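NOL1/NOP2/sun family protein (Enterococcus faecium, PDB 3M4X) probably methylates ribosomal RNA, as a member of the NOL1/NOP2/sun family that pairs a methyltransferase domain with a PUA-like RNA-binding domain. Local coordinates at residues Phe417-Asn422 / Gly438-Gly443. Sequence-based numbering, arbitrary orientation.
Sequences FQRDGN and GKQVKG
A polar contact of backbone and side-chain-to-backbone hydrogen bonds joins the loop 419-422 to the turn at Lys442-Gly443 in the PUA-like RNA-binding domain. It lies at the surface, where the hairpin of strands 433-441 and 444-447 turns over and edge strand 417-418 runs out. Gly443 bonds in both directions. Arg419 N donates to Gly443 O (2.8 Å). Gly443 N in turn donates to Gly421 O (2.8 Å). This second bond meets its carbonyl nearly head-on, at 159°, but is bent at the hydrogen (134°). Beside it, Lys442 N donates to Asn422 OD1 at 2.8 Å. Asn422 has CG anti to its N (chi1 -165°), which brings the amide oxygen up to the turn. Gln440 extends its side chain against the backbone of residues Arg419 to Gly421. Its NE2 donates to Arg419 O (3.0 Å), coming from above that carbonyl plane, while its OE1 accepts from Gln423 N. Gln440 CD packs against the Gly421 carbonyl, 3.3 Å from Gly421 C. The Arg419 side chain crosses that of Gln440 at about a right angle and bends away, to a salt bridge with Glu407 and a hydrogen bond to Pro402 O. Gly421 and Gly443 take backbone angles that favour glycine. The buried Gln440 amide thus has both its ends bonded to loop backbone, and between the two segments all four hydrogen bonds use at least one backbone atom.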
# COMPACT_ATOMS: atom_id res chain seq x y z
N PHE A 417 -8.56 -31.85 -0.60
CA PHE A 417 -8.20 -32.72 0.52
C PHE A 417 -9.48 -33.26 1.14
O PHE A 417 -10.58 -32.85 0.75
CB PHE A 417 -7.30 -32.01 1.55
CG PHE A 417 -7.95 -30.82 2.21
CD1 PHE A 417 -8.52 -30.93 3.46
CD2 PHE A 417 -7.95 -29.58 1.58
CE1 PHE A 417 -9.10 -29.84 4.08
CE2 PHE A 417 -8.53 -28.48 2.20
CZ PHE A 417 -9.11 -28.61 3.44
N GLN A 418 -9.36 -34.16 2.09
CA GLN A 418 -10.53 -34.87 2.59
C GLN A 418 -10.94 -34.41 3.99
O GLN A 418 -10.10 -34.28 4.88
CB GLN A 418 -10.28 -36.38 2.58
CG GLN A 418 -11.43 -37.21 3.16
CD GLN A 418 -10.95 -38.52 3.77
OE1 GLN A 418 -11.74 -39.42 4.06
NE2 GLN A 418 -9.63 -38.63 3.97
N ARG A 419 -12.23 -34.17 4.17
CA ARG A 419 -12.76 -33.84 5.49
C ARG A 419 -14.23 -34.26 5.59
O ARG A 419 -15.09 -33.79 4.84
CB ARG A 419 -12.61 -32.34 5.81
CG ARG A 419 -13.08 -31.99 7.23
CD ARG A 419 -12.08 -32.44 8.28
NE ARG A 419 -11.08 -31.40 8.53
CZ ARG A 419 -9.92 -31.28 7.89
NH1 ARG A 419 -9.58 -32.16 6.96
NH2 ARG A 419 -9.10 -30.28 8.18
N ASP A 420 -14.52 -35.15 6.53
CA ASP A 420 -15.87 -35.66 6.68
C ASP A 420 -16.89 -34.54 6.86
O ASP A 420 -16.70 -33.64 7.68
CB ASP A 420 -15.95 -36.61 7.87
CG ASP A 420 -15.34 -37.96 7.57
OD1 ASP A 420 -14.76 -38.12 6.48
OD2 ASP A 420 -15.45 -38.86 8.43
N GLY A 421 -17.96 -34.59 6.07
CA GLY A 421 -19.03 -33.62 6.15
C GLY A 421 -19.47 -33.08 4.80
O GLY A 421 -18.85 -33.39 3.76
N ASN A 422 -20.51 -32.25 4.81
CA ASN A 422 -21.15 -31.76 3.59
C ASN A 422 -21.63 -30.31 3.74
O ASN A 422 -22.75 -29.96 3.34
CB ASN A 422 -22.35 -32.65 3.21
CG ASN A 422 -22.81 -32.43 1.78
OD1 ASN A 422 -22.00 -32.26 0.87
ND2 ASN A 422 -24.14 -32.41 1.58
N GLY A 438 -12.93 -23.01 0.76
CA GLY A 438 -13.12 -24.32 0.19
C GLY A 438 -14.61 -24.58 0.08
O GLY A 438 -15.41 -23.82 0.62
N LYS A 439 -15.00 -25.63 -0.63
CA LYS A 439 -16.39 -26.02 -0.65
C LYS A 439 -16.52 -27.50 -0.32
O LYS A 439 -16.24 -28.37 -1.15
CB LYS A 439 -17.07 -25.67 -1.98
CG LYS A 439 -18.60 -25.75 -1.91
CD LYS A 439 -19.23 -25.77 -3.28
CE LYS A 439 -20.73 -25.80 -3.18
NZ LYS A 439 -21.37 -25.89 -4.51
N GLN A 440 -16.93 -27.79 0.91
CA GLN A 440 -17.01 -29.15 1.37
C GLN A 440 -18.24 -29.87 0.81
O GLN A 440 -19.38 -29.59 1.19
CB GLN A 440 -17.02 -29.18 2.89
CG GLN A 440 -17.06 -30.58 3.48
CD GLN A 440 -17.31 -30.54 4.96
OE1 GLN A 440 -18.13 -29.74 5.43
NE2 GLN A 440 -16.61 -31.38 5.71
N VAL A 441 -17.99 -30.79 -0.11
CA VAL A 441 -19.04 -31.50 -0.82
C VAL A 441 -18.85 -33.00 -0.67
O VAL A 441 -18.00 -33.59 -1.34
CB VAL A 441 -19.05 -31.14 -2.32
CG1 VAL A 441 -20.29 -31.74 -3.00
CG2 VAL A 441 -19.02 -29.63 -2.50
N LYS A 442 -19.62 -33.61 0.22
CA LYS A 442 -19.61 -35.06 0.39
C LYS A 442 -18.25 -35.62 0.85
O LYS A 442 -17.77 -36.63 0.32
CB LYS A 442 -20.07 -35.74 -0.90
CG LYS A 442 -21.31 -36.59 -0.76
CD LYS A 442 -22.60 -35.79 -0.90
CE LYS A 442 -23.81 -36.72 -0.94
NZ LYS A 442 -25.12 -36.02 -1.14
N GLY A 443 -17.64 -34.97 1.84
CA GLY A 443 -16.48 -35.53 2.51
C GLY A 443 -15.15 -35.09 1.94
O GLY A 443 -14.09 -35.40 2.49